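Local coordinates for glucosidase (Croceicoccus marinus, PDB 5Z3K), which probably hydrolyses O-glycosidic bonds, acting as a beta-glucosidase of glycoside hydrolase family 39, at residues A[9-14]-A[426-431]; A[170-175]-A[208-213]; A[174-179]-A[219-224]; A[345-350]-A[361-366]. One frame throughout, in Å; residues are numbered along the deposited sequence.

Contact 1: residues A[9-14]-A[426-431]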
loop_
_atom_site.group_PDB
_atom_site.type_symbol
_atom_site.label_atom_id
_atom_site.label_comp_id
_atom_site.label_asym_id
_atom_site.label_seq_id
_atom_site.Cartn_x
_atom_site.Cartn_y
_atom_site.Cartn_z
ATOM N N LEU A 9 -19.485 1.007 -20.992
ATOM C CA LEU A 9 -19.085 1.966 -19.975
ATOM C C LEU A 9 -19.413 3.376 -20.429
ATOM O O LEU A 9 -19.317 3.694 -21.616
ATOM C CB LEU A 9 -17.585 1.872 -19.668
ATOM C CG LEU A 9 -17.115 0.516 -19.158
ATOM C CD1 LEU A 9 -15.595 0.408 -19.207
ATOM C CD2 LEU A 9 -17.642 0.340 -17.745
ATOM N N SER A 10 -19.801 4.222 -19.481
ATOM C CA SER A 10 -20.020 5.626 -19.781
ATOM C C SER A 10 -19.446 6.480 -18.665
ATOM O O SER A 10 -19.582 6.149 -17.484
ATOM C CB SER A 10 -21.513 5.937 -19.966
ATOM O OG SER A 10 -22.267 5.341 -18.936
ATOM N N VAL A 11 -18.824 7.592 -19.057
ATOM C CA VAL A 11 -18.192 8.541 -18.150
ATOM C C VAL A 11 -18.709 9.936 -18.467
ATOM O O VAL A 11 -18.794 10.317 -19.639
ATOM C CB VAL A 11 -16.658 8.504 -18.286
ATOM C CG1 VAL A 11 -16.019 9.732 -17.623
ATOM C CG2 VAL A 11 -16.109 7.215 -17.708
ATOM N N ASN A 12 -19.072 10.687 -17.432
ATOM C CA ASN A 12 -19.334 12.117 -17.560
ATOM C C ASN A 12 -18.074 12.843 -17.107
ATOM O O ASN A 12 -17.780 12.894 -15.910
ATOM C CB ASN A 12 -20.544 12.553 -16.728
ATOM C CG ASN A 12 -20.972 13.990 -17.031
ATOM O OD1 ASN A 12 -20.143 14.838 -17.364
ATOM N ND2 ASN A 12 -22.274 14.267 -16.907
ATOM N N ALA A 13 -17.343 13.416 -18.061
ATOM C CA ALA A 13 -16.060 14.051 -17.787
ATOM C C ALA A 13 -16.183 15.510 -17.357
ATOM O O ALA A 13 -15.163 16.146 -17.084
ATOM C CB ALA A 13 -15.157 13.952 -19.022
ATOM N N GLY A 14 -17.396 16.041 -17.250
ATOM C CA GLY A 14 -17.575 17.459 -17.009
ATOM C C GLY A 14 -17.994 17.824 -15.605
ATOM O O GLY A 14 -18.136 19.008 -15.295
ATOM N N LEU A 426 -16.655 2.373 -24.502
ATOM C CA LEU A 426 -16.619 3.379 -23.449
ATOM C C LEU A 426 -16.993 4.724 -24.051
ATOM O O LEU A 426 -16.312 5.198 -24.961
ATOM C CB LEU A 426 -15.217 3.450 -22.817
ATOM C CG LEU A 426 -14.878 4.711 -22.012
ATOM C CD1 LEU A 426 -15.763 4.811 -20.757
ATOM C CD2 LEU A 426 -13.387 4.739 -21.629
ATOM N N GLU A 427 -18.052 5.355 -23.547
ATOM C CA GLU A 427 -18.462 6.664 -24.048
ATOM C C GLU A 427 -18.160 7.728 -23.000
ATOM O O GLU A 427 -18.699 7.686 -21.886
ATOM C CB GLU A 427 -19.946 6.685 -24.416
ATOM C CG GLU A 427 -20.421 8.058 -24.885
ATOM C CD GLU A 427 -21.652 8.002 -25.776
ATOM O OE1 GLU A 427 -22.062 6.897 -26.196
ATOM O OE2 GLU A 427 -22.205 9.081 -26.068
ATOM N N ILE A 428 -17.311 8.686 -23.358
ATOM C CA ILE A 428 -16.966 9.798 -22.487
ATOM C C ILE A 428 -17.646 11.044 -23.034
ATOM O O ILE A 428 -17.379 11.458 -24.164
ATOM C CB ILE A 428 -15.446 10.002 -22.391
ATOM C CG1 ILE A 428 -14.733 8.691 -22.042
ATOM C CG2 ILE A 428 -15.136 11.055 -21.357
ATOM C CD1 ILE A 428 -14.000 8.048 -23.211
ATOM N N GLY A 429 -18.520 11.642 -22.239
ATOM C CA GLY A 429 -19.200 12.844 -22.668
ATOM C C GLY A 429 -18.804 14.061 -21.860
ATOM O O GLY A 429 -18.187 13.935 -20.800
ATOM N N HIS A 430 -19.141 15.246 -22.379
ATOM C CA HIS A 430 -18.945 16.513 -21.679
ATOM C C HIS A 430 -17.484 16.747 -21.292
ATOM O O HIS A 430 -17.182 17.131 -20.159
ATOM C CB HIS A 430 -19.843 16.592 -20.444
ATOM C CG HIS A 430 -21.295 16.432 -20.753
ATOM N ND1 HIS A 430 -22.032 17.411 -21.383
ATOM C CD2 HIS A 430 -22.146 15.402 -20.534
ATOM C CE1 HIS A 430 -23.278 16.996 -21.529
ATOM N NE2 HIS A 430 -23.373 15.780 -21.024
ATOM N N LEU A 431 -16.573 16.526 -22.239
ATOM C CA LEU A 431 -15.175 16.839 -21.981
ATOM C C LEU A 431 -15.081 18.288 -21.506
ATOM O O LEU A 431 -15.714 19.168 -22.107
ATOM C CB LEU A 431 -14.309 16.625 -23.222
ATOM C CG LEU A 431 -14.112 15.163 -23.636
ATOM C CD1 LEU A 431 -13.329 15.039 -24.944
ATOM C CD2 LEU A 431 -13.430 14.383 -22.532
#
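Leu9 and Val11 point to the same face of the sheet as Leu426 and Ile428, and one methyl of Leu426 touches both residues of the other strand. Its CD1 lies 3.6 Å from Leu9 CB and 3.9 Å from Val11 CG2. Leu426 crosses Val11 at a slant; its CG stands anti to the backbone nitrogen (chi1 162°), which brings the end of the side chain over toward Leu9. Val11 and Ile428 instead lie alongside each other and point the same way. Their nearest methyls are Val11 CG1 and Ile428 CG2, 4.1 Å apart. The same CG2 of Ile428 meets Ala13 CB at 3.7 Å, and Leu431 CD2 also rests on this alanine. Strands 6-13 and 423-429 are parallel neighbours in the mixed beta sheet that is separate from the barrel sheet, their directions here differing by 13°. Glu427 N and Gly429 N donate to Leu9 O and Val11 O. Val11 N and Ala13 N donate back to Glu427 O and Gly429 O. Ile370, Ile372 and Ile374 of strand 369-376 pack on the apolar face. On the face of Ser10 and Glu427, Asn12 OD1 accepts a hydrogen bond from Gly14 N at 3.0 Å, an Asx turn where the chain rounds a corner. The amide and the His430 ring are tilted 24° to each other and meet obliquely, with OD1 3.6 Å from His430 CB. With an alanine in place of Asn12, Gly14 N would probably lose this acceptor and the turn would be less firmly set. The backbone of Ser10 bonds to Thr350 in the next strand.

Contact 2: residues A[170-175]-A[208-213]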
loop_
_atom_site.group_PDB
_atom_site.type_symbol
_atom_site.label_atom_id
_atom_site.label_comp_id
_atom_site.label_asym_id
_atom_site.label_seq_id
_atom_site.Cartn_x
_atom_site.Cartn_y
_atom_site.Cartn_z
ATOM N N ASP A 170 1.835 -6.859 27.290
ATOM C CA ASP A 170 2.107 -5.700 28.138
ATOM C C ASP A 170 3.393 -4.997 27.727
ATOM O O ASP A 170 3.458 -3.762 27.722
ATOM C CB ASP A 170 2.193 -6.118 29.608
ATOM C CG ASP A 170 0.832 -6.393 30.220
ATOM O OD1 ASP A 170 -0.166 -5.755 29.805
ATOM O OD2 ASP A 170 0.767 -7.251 31.129
ATOM N N GLN A 171 4.435 -5.766 27.405
ATOM C CA GLN A 171 5.683 -5.155 26.964
ATOM C C GLN A 171 5.487 -4.429 25.642
ATOM O O GLN A 171 6.018 -3.330 25.443
ATOM C CB GLN A 171 6.777 -6.216 26.844
ATOM C CG GLN A 171 7.217 -6.800 28.189
ATOM C CD GLN A 171 8.258 -7.892 28.044
ATOM O OE1 GLN A 171 8.069 -8.860 27.307
ATOM N NE2 GLN A 171 9.375 -7.736 28.746
ATOM N N PHE A 172 4.711 -5.024 24.735
ATOM C CA PHE A 172 4.394 -4.357 23.473
ATOM C C PHE A 172 3.611 -3.073 23.713
ATOM O O PHE A 172 3.905 -2.038 23.106
ATOM C CB PHE A 172 3.621 -5.308 22.554
ATOM C CG PHE A 172 3.373 -4.756 21.173
ATOM C CD1 PHE A 172 2.306 -3.898 20.933
ATOM C CD2 PHE A 172 4.201 -5.102 20.115
ATOM C CE1 PHE A 172 2.076 -3.377 19.663
ATOM C CE2 PHE A 172 3.971 -4.591 18.837
ATOM C CZ PHE A 172 2.914 -3.724 18.617
ATOM N N TYR A 173 2.612 -3.115 24.605
ATOM C CA TYR A 173 1.803 -1.922 24.860
ATOM C C TYR A 173 2.644 -0.793 25.446
ATOM O O TYR A 173 2.484 0.374 25.067
ATOM C CB TYR A 173 0.646 -2.237 25.818
ATOM C CG TYR A 173 -0.246 -3.409 25.460
ATOM C CD1 TYR A 173 -0.409 -3.831 24.144
ATOM C CD2 TYR A 173 -0.944 -4.087 26.456
ATOM C CE1 TYR A 173 -1.245 -4.911 23.832
ATOM C CE2 TYR A 173 -1.765 -5.166 26.159
ATOM C CZ TYR A 173 -1.918 -5.577 24.856
ATOM O OH TYR A 173 -2.750 -6.650 24.583
ATOM N N GLU A 174 3.522 -1.109 26.401
ATOM C CA GLU A 174 4.306 -0.049 27.021
ATOM C C GLU A 174 5.268 0.563 26.014
ATOM O O GLU A 174 5.511 1.776 26.033
ATOM C CB GLU A 174 5.047 -0.588 28.247
ATOM C CG GLU A 174 4.126 -0.940 29.405
ATOM C CD GLU A 174 3.371 0.270 29.956
ATOM O OE1 GLU A 174 2.125 0.203 30.081
ATOM O OE2 GLU A 174 4.029 1.288 30.278
HETATM N N MSE A 175 5.799 -0.257 25.114
HETATM C CA MSE A 175 6.654 0.221 24.041
HETATM C C MSE A 175 5.871 1.124 23.089
HETATM O O MSE A 175 6.375 2.158 22.646
HETATM C CB MSE A 175 7.258 -0.954 23.286
HETATM C CG MSE A 175 8.404 -1.617 23.997
HETATM SE SE MSE A 175 9.066 -3.172 23.067
HETATM C CE MSE A 175 10.030 -2.310 21.577
ATOM N N GLU A 208 -8.144 -6.714 20.096
ATOM C CA GLU A 208 -8.914 -6.228 21.242
ATOM C C GLU A 208 -8.002 -5.761 22.377
ATOM O O GLU A 208 -8.217 -4.693 22.964
ATOM C CB GLU A 208 -9.859 -7.329 21.730
ATOM C CG GLU A 208 -11.117 -7.491 20.889
ATOM C CD GLU A 208 -10.933 -8.405 19.680
ATOM O OE1 GLU A 208 -9.774 -8.694 19.295
ATOM O OE2 GLU A 208 -11.966 -8.828 19.106
ATOM N N GLY A 209 -6.984 -6.555 22.708
ATOM C CA GLY A 209 -6.107 -6.194 23.817
ATOM C C GLY A 209 -5.327 -4.918 23.575
ATOM O O GLY A 209 -5.076 -4.149 24.513
ATOM N N PHE A 210 -4.933 -4.672 22.320
ATOM C CA PHE A 210 -4.261 -3.422 21.979
ATOM C C PHE A 210 -5.220 -2.237 22.064
ATOM O O PHE A 210 -4.907 -1.213 22.681
ATOM C CB PHE A 210 -3.650 -3.538 20.577
ATOM C CG PHE A 210 -2.876 -2.328 20.154
ATOM C CD1 PHE A 210 -1.675 -2.002 20.776
ATOM C CD2 PHE A 210 -3.345 -1.511 19.131
ATOM C CE1 PHE A 210 -0.965 -0.887 20.393
ATOM C CE2 PHE A 210 -2.635 -0.388 18.749
ATOM C CZ PHE A 210 -1.441 -0.079 19.377
ATOM N N LEU A 211 -6.392 -2.355 21.438
ATOM C CA LEU A 211 -7.382 -1.282 21.495
ATOM C C LEU A 211 -7.814 -1.005 22.931
ATOM O O LEU A 211 -8.028 0.154 23.311
ATOM C CB LEU A 211 -8.591 -1.644 20.638
ATOM C CG LEU A 211 -8.315 -1.572 19.131
ATOM C CD1 LEU A 211 -9.347 -2.376 18.348
ATOM C CD2 LEU A 211 -8.313 -0.114 18.709
ATOM N N ASP A 212 -7.961 -2.057 23.736
ATOM C CA ASP A 212 -8.349 -1.868 25.132
ATOM C C ASP A 212 -7.280 -1.090 25.891
ATOM O O ASP A 212 -7.597 -0.193 26.681
ATOM C CB ASP A 212 -8.612 -3.222 25.792
ATOM C CG ASP A 212 -9.014 -3.095 27.264
ATOM O OD1 ASP A 212 -10.087 -2.523 27.553
ATOM O OD2 ASP A 212 -8.254 -3.575 28.131
ATOM N N TYR A 213 -6.005 -1.394 25.631
ATOM C CA TYR A 213 -4.918 -0.722 26.337
ATOM C C TYR A 213 -4.860 0.762 26.002
ATOM O O TYR A 213 -4.758 1.606 26.902
ATOM C CB TYR A 213 -3.576 -1.388 26.015
ATOM C CG TYR A 213 -2.408 -0.623 26.599
ATOM C CD1 TYR A 213 -1.774 0.387 25.875
ATOM C CD2 TYR A 213 -1.950 -0.897 27.883
ATOM C CE1 TYR A 213 -0.718 1.100 26.422
ATOM C CE2 TYR A 213 -0.894 -0.195 28.432
ATOM C CZ TYR A 213 -0.284 0.803 27.696
ATOM O OH TYR A 213 0.769 1.511 28.237
#
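Gly209 lies against the phenol end of Tyr173, with its carbonyl carbon C 3.3 Å from Tyr173 OH. A CB on this residue would clash with that oxygen. The hydroxyl of Tyr173 is hydrogen-bonded to Pro205 O, in the loop before the helix. Phe210 comes next and meets two aromatic residues. Tyr173 CD1 sits at the edge of its ring, 4.0 Å from Phe210 CD1. Phe210 CE1 in turn lies at the edge of the Phe172 ring, 4.0 Å from Phe172 CE1. Tyr213, one turn on, holds CG anti to its backbone nitrogen (chi1 173°), which lays its ring across Tyr173. Tyr173 CB stands almost straight above the centre of that ring, 3.3 Å from the centroid, a CH-pi contact. Tyr213 CB does the same over a face of the Tyr173 ring, less centrally. The two rings are near parallel but displaced, with little of one above the other, their planes 29° apart. Beyond them Tyr213 OH donates to Glu174 OE1 at 2.6 Å, from above the carboxylate plane. Over residues 170-175 and 208-213 the helix axes cross at -44°. The helices follow strands 151-154 and 191-197, so this is the packing of two consecutive outer helices of a TIM barrel.

Contact 3: residues A[174-179]-A[219-224]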
loop_
_atom_site.group_PDB
_atom_site.type_symbol
_atom_site.label_atom_id
_atom_site.label_comp_id
_atom_site.label_asym_id
_atom_site.label_seq_id
_atom_site.Cartn_x
_atom_site.Cartn_y
_atom_site.Cartn_z
ATOM N N GLU A 174 3.522 -1.109 26.401
ATOM C CA GLU A 174 4.306 -0.049 27.021
ATOM C C GLU A 174 5.268 0.563 26.014
ATOM O O GLU A 174 5.511 1.776 26.033
ATOM C CB GLU A 174 5.047 -0.588 28.247
ATOM C CG GLU A 174 4.126 -0.940 29.405
ATOM C CD GLU A 174 3.371 0.270 29.956
ATOM O OE1 GLU A 174 2.125 0.203 30.081
ATOM O OE2 GLU A 174 4.029 1.288 30.278
HETATM N N MSE A 175 5.799 -0.257 25.114
HETATM C CA MSE A 175 6.654 0.221 24.041
HETATM C C MSE A 175 5.871 1.124 23.089
HETATM O O MSE A 175 6.375 2.158 22.646
HETATM C CB MSE A 175 7.258 -0.954 23.286
HETATM C CG MSE A 175 8.404 -1.617 23.997
HETATM SE SE MSE A 175 9.066 -3.172 23.067
HETATM C CE MSE A 175 10.030 -2.310 21.577
ATOM N N TYR A 176 4.627 0.740 22.785
ATOM C CA TYR A 176 3.786 1.603 21.965
ATOM C C TYR A 176 3.579 2.952 22.638
ATOM O O TYR A 176 3.713 4.004 22.003
ATOM C CB TYR A 176 2.431 0.953 21.676
ATOM C CG TYR A 176 1.584 1.899 20.861
ATOM C CD1 TYR A 176 1.889 2.135 19.522
ATOM C CD2 TYR A 176 0.532 2.603 21.428
ATOM C CE1 TYR A 176 1.154 3.028 18.768
ATOM C CE2 TYR A 176 -0.213 3.498 20.681
ATOM C CZ TYR A 176 0.110 3.706 19.344
ATOM O OH TYR A 176 -0.599 4.586 18.580
ATOM N N ALA A 177 3.258 2.944 23.936
ATOM C CA ALA A 177 2.999 4.203 24.624
ATOM C C ALA A 177 4.245 5.078 24.653
ATOM O O ALA A 177 4.153 6.302 24.504
ATOM C CB ALA A 177 2.489 3.940 26.044
ATOM N N ALA A 178 5.418 4.468 24.843
ATOM C CA ALA A 178 6.659 5.234 24.819
ATOM C C ALA A 178 6.875 5.881 23.457
ATOM O O ALA A 178 7.240 7.062 23.369
ATOM C CB ALA A 178 7.843 4.335 25.179
ATOM N N ALA A 179 6.650 5.122 22.383
ATOM C CA ALA A 179 6.809 5.673 21.040
ATOM C C ALA A 179 5.802 6.784 20.773
ATOM O O ALA A 179 6.156 7.831 20.219
ATOM C CB ALA A 179 6.675 4.557 20.005
ATOM N N VAL A 219 -3.836 6.569 25.384
ATOM C CA VAL A 219 -2.664 6.664 24.510
ATOM C C VAL A 219 -3.119 7.103 23.120
ATOM O O VAL A 219 -4.130 6.591 22.617
ATOM C CB VAL A 219 -1.908 5.325 24.459
ATOM C CG1 VAL A 219 -0.649 5.433 23.584
ATOM C CG2 VAL A 219 -1.545 4.858 25.879
ATOM N N PRO A 220 -2.432 8.046 22.469
ATOM C CA PRO A 220 -2.847 8.451 21.115
ATOM C C PRO A 220 -2.803 7.279 20.150
ATOM O O PRO A 220 -1.893 6.452 20.194
ATOM C CB PRO A 220 -1.824 9.524 20.729
ATOM C CG PRO A 220 -1.202 9.965 22.008
ATOM C CD PRO A 220 -1.249 8.789 22.933
ATOM N N LEU A 221 -3.799 7.221 19.261
ATOM C CA LEU A 221 -3.882 6.202 18.207
ATOM C C LEU A 221 -4.500 6.900 16.998
ATOM O O LEU A 221 -5.723 6.902 16.825
ATOM C CB LEU A 221 -4.695 4.987 18.639
ATOM C CG LEU A 221 -4.807 3.815 17.656
ATOM C CD1 LEU A 221 -3.554 2.930 17.679
ATOM C CD2 LEU A 221 -6.073 2.988 17.923
ATOM N N ASP A 222 -3.648 7.523 16.187
ATOM C CA ASP A 222 -4.136 8.237 15.011
ATOM C C ASP A 222 -4.569 7.277 13.909
ATOM O O ASP A 222 -5.460 7.603 13.112
ATOM C CB ASP A 222 -3.056 9.203 14.522
ATOM C CG ASP A 222 -2.716 10.262 15.561
ATOM O OD1 ASP A 222 -3.642 10.949 16.027
ATOM O OD2 ASP A 222 -1.536 10.407 15.929
ATOM N N PHE A 223 -3.977 6.085 13.855
ATOM C CA PHE A 223 -4.388 5.094 12.876
ATOM C C PHE A 223 -4.200 3.705 13.459
ATOM O O PHE A 223 -3.303 3.470 14.268
ATOM C CB PHE A 223 -3.617 5.228 11.547
ATOM C CG PHE A 223 -2.123 5.080 11.679
ATOM C CD1 PHE A 223 -1.520 3.826 11.627
ATOM C CD2 PHE A 223 -1.319 6.194 11.820
ATOM C CE1 PHE A 223 -0.125 3.692 11.727
ATOM C CE2 PHE A 223 0.071 6.069 11.926
ATOM C CZ PHE A 223 0.665 4.814 11.882
ATOM N N LEU A 224 -5.077 2.794 13.063
ATOM C CA LEU A 224 -4.940 1.381 13.378
ATOM C C LEU A 224 -4.454 0.687 12.113
ATOM O O LEU A 224 -5.130 0.732 11.083
ATOM C CB LEU A 224 -6.276 0.804 13.861
ATOM C CG LEU A 224 -6.379 -0.564 14.556
ATOM C CD1 LEU A 224 -6.189 -1.722 13.564
ATOM C CD2 LEU A 224 -5.438 -0.683 15.754
#
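Val219 pushes its two methyls into the notch between the Tyr176 ring and Ala177 on helix 169-186. CG1 of Val219 presses on the ring at Tyr176 CE2, 3.5 Å away. The other methyl, CG2, faces Ala177 CB at 4.1 Å. The small side chain of the alanine lets the valine come close to the helix, and Val219 CG1 is 4.0 Å from Ala177 CA. Tyr176 is the larger projection. Its CG is anti to the backbone nitrogen (chi1 178°), and the ring reaches out past the valine to the chain at Pro220 and Leu221. There Leu221 crosses it at about a right angle and sets CD1 3.5 Å from Tyr176 OH. The hydroxyl donates to Pro220 O at 2.8 Å, in the carbonyl plane and on a lone pair. Residues 219-222 lie in the link between helix 208-216 and strand 223-229 of the TIM barrel, and Phe210 of that helix packs edge-to-face with Tyr176. A phenylalanine in its place would probably keep much of the packing on Val219 but leave Pro220 O without this donor. The contact is buried and mostly apolar; its one hydrogen bond gives the hydroxyl a partner and ties helix 169-186 to the loop before strand 223-229.

Contact 4: residues A[345-350]-A[361-366]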
loop_
_atom_site.group_PDB
_atom_site.type_symbol
_atom_site.label_atom_id
_atom_site.label_comp_id
_atom_site.label_asym_id
_atom_site.label_seq_id
_atom_site.Cartn_x
_atom_site.Cartn_y
_atom_site.Cartn_z
ATOM N N GLU A 345 -10.108 14.997 -8.999
ATOM C CA GLU A 345 -11.559 15.017 -9.088
ATOM C C GLU A 345 -12.003 13.681 -9.667
ATOM O O GLU A 345 -11.707 13.369 -10.821
ATOM C CB GLU A 345 -12.015 16.208 -9.923
ATOM C CG GLU A 345 -11.683 17.527 -9.218
ATOM C CD GLU A 345 -12.137 18.758 -9.974
ATOM O OE1 GLU A 345 -12.135 19.849 -9.365
ATOM O OE2 GLU A 345 -12.487 18.644 -11.168
ATOM N N ARG A 346 -12.683 12.878 -8.852
ATOM C CA ARG A 346 -13.203 11.617 -9.348
ATOM C C ARG A 346 -14.405 11.884 -10.241
ATOM O O ARG A 346 -15.224 12.759 -9.954
ATOM C CB ARG A 346 -13.600 10.706 -8.186
ATOM C CG ARG A 346 -14.046 9.321 -8.620
ATOM C CD ARG A 346 -14.045 8.395 -7.431
ATOM N NE ARG A 346 -14.618 7.090 -7.730
ATOM C CZ ARG A 346 -15.058 6.260 -6.798
ATOM N NH1 ARG A 346 -14.992 6.611 -5.516
ATOM N NH2 ARG A 346 -15.565 5.087 -7.141
ATOM N N LEU A 347 -14.490 11.133 -11.335
ATOM C CA LEU A 347 -15.557 11.256 -12.316
ATOM C C LEU A 347 -16.454 10.034 -12.241
ATOM O O LEU A 347 -16.008 8.953 -11.858
ATOM C CB LEU A 347 -14.978 11.387 -13.735
ATOM C CG LEU A 347 -14.152 12.649 -13.986
ATOM C CD1 LEU A 347 -13.458 12.590 -15.354
ATOM C CD2 LEU A 347 -15.005 13.907 -13.855
ATOM N N ALA A 348 -17.722 10.207 -12.616
ATOM C CA ALA A 348 -18.655 9.086 -12.617
ATOM C C ALA A 348 -18.375 8.161 -13.791
ATOM O O ALA A 348 -18.357 8.605 -14.942
ATOM C CB ALA A 348 -20.096 9.591 -12.700
ATOM N N ILE A 349 -18.172 6.870 -13.511
ATOM C CA ILE A 349 -18.144 5.839 -14.547
ATOM C C ILE A 349 -19.169 4.770 -14.183
ATOM O O ILE A 349 -19.214 4.286 -13.041
ATOM C CB ILE A 349 -16.740 5.225 -14.760
ATOM C CG1 ILE A 349 -16.779 4.178 -15.885
ATOM C CG2 ILE A 349 -16.165 4.641 -13.459
ATOM C CD1 ILE A 349 -15.405 3.884 -16.504
ATOM N N THR A 350 -20.022 4.443 -15.145
ATOM C CA THR A 350 -21.135 3.531 -14.945
ATOM C C THR A 350 -20.986 2.333 -15.868
ATOM O O THR A 350 -20.642 2.480 -17.047
ATOM C CB THR A 350 -22.455 4.267 -15.210
ATOM O OG1 THR A 350 -22.656 5.239 -14.173
ATOM C CG2 THR A 350 -23.638 3.297 -15.257
ATOM N N ALA A 361 -12.629 6.411 -12.836
ATOM C CA ALA A 361 -12.355 7.560 -13.691
ATOM C C ALA A 361 -12.083 8.802 -12.855
ATOM O O ALA A 361 -12.683 9.003 -11.797
ATOM C CB ALA A 361 -13.525 7.830 -14.647
ATOM N N GLY A 362 -11.199 9.661 -13.360
ATOM C CA GLY A 362 -10.868 10.883 -12.647
ATOM C C GLY A 362 -10.225 11.888 -13.577
ATOM O O GLY A 362 -9.840 11.569 -14.705
ATOM N N ARG A 363 -10.127 13.129 -13.109
ATOM C CA ARG A 363 -9.463 14.160 -13.905
ATOM C C ARG A 363 -8.509 14.966 -13.034
ATOM O O ARG A 363 -8.690 15.074 -11.819
ATOM C CB ARG A 363 -10.471 15.089 -14.604
ATOM C CG ARG A 363 -11.350 15.895 -13.693
ATOM C CD ARG A 363 -12.236 16.836 -14.502
ATOM N NE ARG A 363 -12.864 17.827 -13.634
ATOM C CZ ARG A 363 -13.936 18.539 -13.954
ATOM N NH1 ARG A 363 -14.523 18.364 -15.132
ATOM N NH2 ARG A 363 -14.421 19.422 -13.089
ATOM N N THR A 364 -7.461 15.508 -13.660
ATOM C CA THR A 364 -6.450 16.255 -12.924
ATOM C C THR A 364 -6.971 17.623 -12.489
ATOM O O THR A 364 -7.956 18.145 -13.020
ATOM C CB THR A 364 -5.198 16.459 -13.780
ATOM O OG1 THR A 364 -5.596 17.027 -15.031
ATOM C CG2 THR A 364 -4.490 15.141 -14.026
ATOM N N ALA A 365 -6.252 18.233 -11.535
ATOM C CA ALA A 365 -6.715 19.495 -10.960
ATOM C C ALA A 365 -6.845 20.585 -12.021
ATOM O O ALA A 365 -7.789 21.383 -11.984
ATOM C CB ALA A 365 -5.778 19.942 -9.838
ATOM N N ASP A 366 -5.929 20.619 -12.992
ATOM C CA ASP A 366 -5.996 21.635 -14.038
ATOM C C ASP A 366 -7.077 21.359 -15.077
ATOM O O ASP A 366 -7.260 22.178 -15.984
ATOM C CB ASP A 366 -4.624 21.800 -14.714
ATOM C CG ASP A 366 -4.193 20.581 -15.530
ATOM O OD1 ASP A 366 -4.968 19.618 -15.684
ATOM O OD2 ASP A 366 -3.054 20.594 -16.036
HETATM O O HOH W 1 -10.609 19.642 -12.900
HETATM O O HOH W 2 -15.079 6.667 -10.590
#
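The beta hairpin of strands 345-350 and 357-363 sets Glu345 opposite Arg363. Their side chains form a salt bridge in which two nitrogens grip one oxygen. Arg363 NE lies 2.6 Å from Glu345 OE2, and Arg363 NH2 lies 2.8 Å from the same OE2. The oxygen sits in the guanidinium plane, at its edge, while the carboxylate plane is turned 38° from it. Arg363 starts with CG between its backbone N and carbonyl carbon (chi1 63°) and then runs extended, which brings NE to the carboxylate. The backbones of the two residues are joined by a pair of hydrogen bonds, Arg363 N to Glu345 O at 2.8 Å and Glu345 N to Arg363 O at 3.2 Å. Arg346 and Gly362 follow as a non-hydrogen-bonded antiparallel pair, their CA atoms 4.1 Å apart. The hairpin belongs to the mixed sheet beside the TIM barrel, with strand 6-13 flanking one arm and strand 369-376 the other. Further along, Leu347 N donates to Ala361 O at 2.8 Å, from above the carbonyl plane. Nearby, a water donates to Leu347 O and takes only a weak bond from Ala361 N. The same water accepts from Arg346 NE, at the edge of that guanidinium; NH1 of Arg346 makes a salt bridge with Asp293. The Ala361 methyl is packed by two side chains, with Ala361 CB 3.9 Å from Leu347 CB and close to Ile349 CB. Leu347 crosses Arg363 at about a right angle, its CD1 touching Arg363 CB. Arg363 NH1 also reaches Ala13 O through a weak hydrogen bond.

Contacts 1 and 4 share the mixed beta sheet, and contacts 2 and 3 share helix 169-186 of the TIM barrel. The centres of contacts 1 and 2 are 50 Å apart, on opposite sides of the chain's centre. Contacts 1 and 4 touch through neighbouring strands 6-13 and 345-350. Both rely on backbone ladders. In contact 1 one face is apolar; in contact 4 the face of Leu347 and Ala361 also carries a salt bridge, and two waters take part. Contacts 2 and 3 rely on side chains instead. Contact 3 is buried, while contacts 1, 2 and 4 are partly buried; contact 2 has the partly exposed carboxylate of Glu174. Phe210 and Tyr213 join contacts 2 and 3 by packing on Leu221, Tyr176, Ala177 and Val219.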